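PDB 3MZ2: glycerophosphoryl diester phosphodiesterase from Parabacteroides distasonis, which probably hydrolyses glycerophosphodiesters, using a TIM-barrel fold. Local coordinates for residues A[67-72]-A[92-97]; A[29-34]-A[281-286]. One frame throughout, in Å; residues are numbered along the deposited sequence.

Interaction 1 of 2, residues A[67-72]-A[92-97]; sequences DPRLTK and GKVSDY. With SO4 (sulfate ion), chain N.
K72 and Y97 meet where barrel strand 63-70 runs out and the 3-10 segment 94-96, just ahead of helix 99-102, packs against its end. One backbone hydrogen bond spans the gap: K72 N reaches Y97 O at 2.8 Å, nearly straight at 169°, with the donor above the carbonyl plane. Beside it the CB of T71 lies 3.4 Å from Y97 O, and the CB of K72 is 3.4 Å from S95 O. V94 rests its CB 3.8 Å from CD of R69, whose guanidinium is engaged elsewhere, by D82 and the carbonyls of F79 and H80; V94 CG1, anti to the backbone N (chi1 164°), lies against the L70 carbonyl. Backbone bonds from D96 N to K93 O and Y97 N to V94 O close the turn, and D96 OD2 also takes K93 N. The K93 side chain leaves the loop without touching segment 67-72, and K93 NZ holds sulfate O1 at 2.7 Å. With K93 replaced by an alanine, the sulfate would probably be held less firmly, lacking this lysine's bonds. One backbone bond and V94 packing thus join the segments, while K93 gathers with K241 and R41 of the second subunit round a sulfate probably from the crystallisation liquor.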
loop_
_atom_site.group_PDB
_atom_site.type_symbol
_atom_site.label_atom_id
_atom_site.label_comp_id
_atom_site.label_asym_id
_atom_site.label_seq_id
_atom_site.Cartn_x
_atom_site.Cartn_y
_atom_site.Cartn_z
ATOM N N ASP A 67 -3.238 0.383 -12.367
ATOM C CA ASP A 67 -3.685 0.172 -10.992
ATOM C C ASP A 67 -4.785 -0.905 -10.877
ATOM O O ASP A 67 -5.977 -0.581 -10.883
ATOM C CB ASP A 67 -4.226 1.507 -10.410
ATOM C CG ASP A 67 -3.179 2.606 -10.419
ATOM O OD1 ASP A 67 -2.174 2.418 -9.700
ATOM O OD2 ASP A 67 -3.367 3.619 -11.114
ATOM N N PRO A 68 -4.395 -2.190 -10.759
ATOM C CA PRO A 68 -5.368 -3.271 -10.593
ATOM C C PRO A 68 -5.953 -3.289 -9.187
ATOM O O PRO A 68 -5.234 -3.125 -8.200
ATOM C CB PRO A 68 -4.568 -4.558 -10.867
ATOM C CG PRO A 68 -3.182 -4.164 -11.120
ATOM C CD PRO A 68 -3.018 -2.698 -10.806
ATOM N N ARG A 69 -7.269 -3.421 -9.110
ATOM C CA ARG A 69 -7.949 -3.556 -7.842
ATOM C C ARG A 69 -9.266 -4.319 -8.029
ATOM O O ARG A 69 -9.734 -4.558 -9.136
ATOM C CB ARG A 69 -8.215 -2.195 -7.166
ATOM C CG ARG A 69 -9.159 -1.310 -7.894
ATOM C CD ARG A 69 -9.680 -0.136 -7.043
ATOM N NE ARG A 69 -8.632 0.717 -6.433
ATOM C CZ ARG A 69 -8.337 0.730 -5.141
ATOM N NH1 ARG A 69 -8.924 -0.105 -4.298
ATOM N NH2 ARG A 69 -7.388 1.550 -4.712
ATOM N N LEU A 70 -9.846 -4.682 -6.914
ATOM C CA LEU A 70 -10.931 -5.655 -6.881
ATOM C C LEU A 70 -12.336 -5.063 -6.745
ATOM O O LEU A 70 -12.580 -4.137 -5.977
ATOM C CB LEU A 70 -10.695 -6.618 -5.710
ATOM C CG LEU A 70 -9.511 -7.550 -5.760
ATOM C CD1 LEU A 70 -9.337 -8.309 -4.415
ATOM C CD2 LEU A 70 -9.662 -8.503 -6.955
ATOM N N THR A 71 -13.276 -5.658 -7.459
ATOM C CA THR A 71 -14.692 -5.326 -7.334
ATOM C C THR A 71 -15.315 -6.150 -6.230
ATOM O O THR A 71 -14.645 -7.015 -5.631
ATOM C CB THR A 71 -15.436 -5.664 -8.626
ATOM O OG1 THR A 71 -15.380 -7.079 -8.843
ATOM C CG2 THR A 71 -14.822 -4.939 -9.836
ATOM N N LYS A 72 -16.605 -5.938 -6.003
ATOM C CA LYS A 72 -17.340 -6.721 -4.990
ATOM C C LYS A 72 -17.320 -8.202 -5.330
ATOM O O LYS A 72 -17.301 -9.047 -4.432
ATOM C CB LYS A 72 -18.795 -6.257 -4.876
ATOM C CG LYS A 72 -19.581 -7.037 -3.814
ATOM C CD LYS A 72 -21.045 -6.660 -3.748
ATOM C CE LYS A 72 -21.724 -7.294 -2.512
ATOM N NZ LYS A 72 -23.224 -7.368 -2.616
ATOM N N GLY A 92 -18.599 6.098 -3.545
ATOM C CA GLY A 92 -18.298 4.893 -2.763
ATOM C C GLY A 92 -16.994 4.265 -3.226
ATOM O O GLY A 92 -16.252 4.888 -3.988
ATOM N N LYS A 93 -16.742 3.037 -2.753
ATOM C CA LYS A 93 -15.533 2.250 -3.046
ATOM C C LYS A 93 -15.769 1.401 -4.300
ATOM O O LYS A 93 -16.870 0.861 -4.477
ATOM C CB LYS A 93 -15.280 1.241 -1.891
ATOM C CG LYS A 93 -14.941 1.829 -0.529
ATOM C CD LYS A 93 -14.470 0.785 0.488
ATOM C CE LYS A 93 -15.499 -0.318 0.723
ATOM N NZ LYS A 93 -15.026 -1.339 1.713
ATOM N N VAL A 94 -14.751 1.192 -5.110
ATOM C CA VAL A 94 -14.841 0.186 -6.182
ATOM C C VAL A 94 -15.322 -1.164 -5.600
ATOM O O VAL A 94 -16.157 -1.847 -6.206
ATOM C CB VAL A 94 -13.487 0.001 -6.928
ATOM C CG1 VAL A 94 -13.448 -1.270 -7.742
ATOM C CG2 VAL A 94 -13.175 1.192 -7.834
ATOM N N SER A 95 -14.817 -1.560 -4.435
ATOM C CA SER A 95 -15.159 -2.885 -3.918
ATOM C C SER A 95 -16.597 -2.975 -3.385
ATOM O O SER A 95 -17.019 -4.060 -3.028
ATOM C CB SER A 95 -14.177 -3.345 -2.848
ATOM O OG SER A 95 -14.259 -2.484 -1.712
ATOM N N ASP A 96 -17.350 -1.872 -3.348
ATOM C CA ASP A 96 -18.808 -1.953 -3.031
ATOM C C ASP A 96 -19.680 -2.407 -4.211
ATOM O O ASP A 96 -20.872 -2.645 -4.013
ATOM C CB ASP A 96 -19.439 -0.610 -2.596
ATOM C CG ASP A 96 -18.797 0.014 -1.361
ATOM O OD1 ASP A 96 -18.530 -0.708 -0.365
ATOM O OD2 ASP A 96 -18.673 1.270 -1.387
ATOM N N TYR A 97 -19.121 -2.472 -5.419
ATOM C CA TYR A 97 -19.907 -2.708 -6.626
ATOM C C TYR A 97 -19.399 -3.933 -7.369
ATOM O O TYR A 97 -18.211 -4.186 -7.416
ATOM C CB TYR A 97 -19.789 -1.499 -7.566
ATOM C CG TYR A 97 -20.340 -0.229 -6.977
ATOM C CD1 TYR A 97 -21.686 0.055 -7.045
ATOM C CD2 TYR A 97 -19.490 0.726 -6.414
ATOM C CE1 TYR A 97 -22.202 1.231 -6.513
ATOM C CE2 TYR A 97 -20.002 1.903 -5.871
ATOM C CZ TYR A 97 -21.356 2.149 -5.940
ATOM O OH TYR A 97 -21.899 3.313 -5.432
HETATM S S SO4 N . -15.805 -0.585 4.918
HETATM O O1 SO4 N . -15.583 0.274 3.747
HETATM O O2 SO4 N . -15.775 -2.011 4.547
HETATM O O3 SO4 N . -14.741 -0.290 5.894
HETATM O O4 SO4 N . -17.137 -0.270 5.514
#

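Interaction 2 of 2, residues A[29-34]-A[281-286]; sequences DRIPLI and VSSSKG
Hydrogen bonds between D29 and two consecutive serines, S283 and S284, dominate this contact. The D29 carboxylate spans S284: OD1 takes the hydroxyl OG of S284 at 2.7 Å through its syn lone pair, and OD2 receives S284 N at 2.8 Å, this second donor standing above the carboxylate plane. Both oxygens are thereby tied to one residue, which should restrict rotation of the carboxylate. The backbone of D29 takes part as well, its O accepting the hydroxyl OG of S283 at 2.7 Å from above the carbonyl plane. With OG anti to the backbone N (chi1 167°), the S283 hydroxyl faces D29 and also accepts K285 N at 2.9 Å, an ST turn. Residues S283 to G286 form a type I beta turn, with G286 N bonded to S283 O; the S283 hydroxyl and the OG and N of S284 join this turn to D29.

Van der Waals contacts continue beside the polar group. I31 lays CG1 3.5 Å from S283 OG and brings CD1 to 4.0 Å from G286 N. The aliphatic part of K285 passes R30, with K285 CG 4.0 Å from R30 CA. Its amine turns off to the carbonyl of Q25.

In the fold, the contact ties the lead-in to barrel strand 33-36 to the loop between helix 268-275 and strand 289-291. R30 forms a salt bridge with D261, next to strand 262-265, while I31 leans on F289 of strand 289-291 and P32 packs against I275 of helix 268-275.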
loop_
_atom_site.group_PDB
_atom_site.type_symbol
_atom_site.label_atom_id
_atom_site.label_comp_id
_atom_site.label_asym_id
_atom_site.label_seq_id
_atom_site.Cartn_x
_atom_site.Cartn_y
_atom_site.Cartn_z
ATOM N N ASP A 29 23.850 3.282 -26.359
ATOM C CA ASP A 29 23.035 3.886 -27.424
ATOM C C ASP A 29 21.525 3.712 -27.265
ATOM O O ASP A 29 20.756 3.812 -28.225
ATOM C CB ASP A 29 23.462 3.360 -28.795
ATOM C CG ASP A 29 23.064 1.921 -29.046
ATOM O OD1 ASP A 29 22.630 1.218 -28.109
ATOM O OD2 ASP A 29 23.208 1.485 -30.220
ATOM N N ARG A 30 21.088 3.441 -26.043
ATOM C CA ARG A 30 19.673 3.237 -25.790
ATOM C C ARG A 30 18.809 4.422 -26.233
ATOM O O ARG A 30 19.271 5.566 -26.283
ATOM C CB ARG A 30 19.414 2.912 -24.314
ATOM C CG ARG A 30 19.343 4.070 -23.332
ATOM C CD ARG A 30 20.627 4.982 -23.317
ATOM N NE ARG A 30 20.806 5.691 -22.043
ATOM C CZ ARG A 30 21.847 6.491 -21.721
ATOM N NH1 ARG A 30 22.840 6.755 -22.579
ATOM N NH2 ARG A 30 21.892 7.047 -20.510
ATOM N N ILE A 31 17.558 4.105 -26.571
ATOM C CA ILE A 31 16.529 5.087 -26.925
ATOM C C ILE A 31 15.816 5.504 -25.639
ATOM O O ILE A 31 15.360 4.635 -24.884
ATOM C CB ILE A 31 15.525 4.474 -27.918
ATOM C CG1 ILE A 31 16.236 4.239 -29.260
ATOM C CG2 ILE A 31 14.268 5.368 -28.135
ATOM C CD1 ILE A 31 15.388 3.506 -30.224
ATOM N N PRO A 32 15.670 6.819 -25.418
ATOM C CA PRO A 32 14.916 7.250 -24.237
ATOM C C PRO A 32 13.515 6.661 -24.283
ATOM O O PRO A 32 12.874 6.704 -25.358
ATOM C CB PRO A 32 14.876 8.786 -24.384
ATOM C CG PRO A 32 16.153 9.101 -25.102
ATOM C CD PRO A 32 16.313 7.943 -26.105
ATOM N N LEU A 33 13.043 6.165 -23.142
ATOM C CA LEU A 33 11.745 5.502 -23.038
ATOM C C LEU A 33 10.705 6.313 -22.264
ATOM O O LEU A 33 11.059 7.126 -21.412
ATOM C CB LEU A 33 11.919 4.135 -22.408
ATOM C CG LEU A 33 12.796 3.187 -23.175
ATOM C CD1 LEU A 33 12.807 1.824 -22.442
ATOM C CD2 LEU A 33 12.378 2.974 -24.681
ATOM N N ILE A 34 9.426 6.117 -22.554
ATOM C CA ILE A 34 8.337 6.791 -21.878
ATOM C C ILE A 34 7.354 5.761 -21.347
ATOM O O ILE A 34 7.000 4.759 -22.028
ATOM C CB ILE A 34 7.604 7.734 -22.818
ATOM C CG1 ILE A 34 8.525 8.832 -23.384
ATOM C CG2 ILE A 34 6.406 8.451 -22.112
ATOM C CD1 ILE A 34 7.882 9.788 -24.452
ATOM N N VAL A 281 18.782 8.584 -34.118
ATOM C CA VAL A 281 18.398 7.955 -35.390
ATOM C C VAL A 281 18.869 6.476 -35.435
ATOM O O VAL A 281 18.059 5.578 -35.791
ATOM C CB VAL A 281 18.905 8.755 -36.602
ATOM C CG1 VAL A 281 20.429 8.992 -36.504
ATOM C CG2 VAL A 281 18.468 8.045 -37.932
ATOM N N SER A 282 20.107 6.219 -34.979
ATOM C CA SER A 282 20.679 4.849 -34.928
ATOM C C SER A 282 20.829 4.291 -33.504
ATOM O O SER A 282 21.363 4.967 -32.611
ATOM C CB SER A 282 22.051 4.796 -35.613
ATOM O OG SER A 282 21.996 5.283 -36.946
ATOM N N SER A 283 20.358 3.077 -33.285
ATOM C CA SER A 283 20.409 2.466 -31.950
ATOM C C SER A 283 20.212 0.958 -32.018
ATOM O O SER A 283 19.371 0.465 -32.763
ATOM C CB SER A 283 19.354 3.082 -31.042
ATOM O OG SER A 283 19.161 2.343 -29.845
ATOM N N SER A 284 20.964 0.231 -31.198
ATOM C CA SER A 284 20.757 -1.205 -30.995
ATOM C C SER A 284 19.342 -1.533 -30.549
ATOM O O SER A 284 18.900 -2.683 -30.659
ATOM C CB SER A 284 21.739 -1.744 -29.961
ATOM O OG SER A 284 21.547 -1.154 -28.691
ATOM N N LYS A 285 18.611 -0.534 -30.053
ATOM C CA LYS A 285 17.248 -0.752 -29.574
ATOM C C LYS A 285 16.173 -0.417 -30.605
ATOM O O LYS A 285 14.980 -0.648 -30.370
ATOM C CB LYS A 285 16.974 0.071 -28.318
ATOM C CG LYS A 285 17.966 -0.096 -27.219
ATOM C CD LYS A 285 17.885 -1.459 -26.610
ATOM C CE LYS A 285 18.640 -1.492 -25.295
ATOM N NZ LYS A 285 18.674 -2.907 -24.774
ATOM N N GLY A 286 16.586 0.071 -31.763
ATOM C CA GLY A 286 15.630 0.459 -32.826
ATOM C C GLY A 286 14.720 -0.678 -33.255
ATOM O O GLY A 286 13.557 -0.460 -33.618
#

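Both contacts reach the same barrel sheet, each through one of its segments, since strands 33-36 and 63-70 are parallel neighbours in it, but they lie on opposite sides of the chain's centre. Their centres are 39 Å apart and their nearest atoms about 15 Å, with no touch between them. Interaction 2 brings together segments far apart in sequence, near the start and close of the barrel, whereas interaction 1 joins segments only 20 residues apart that fall between them in the chain. Interaction 1 reaches the subunit interface through its sulfate; no other chain of the assembly touches interaction 2, although a tetraethylene glycol, probably also from the crystallisation liquor, lies about 4 Å from the I31 side chain.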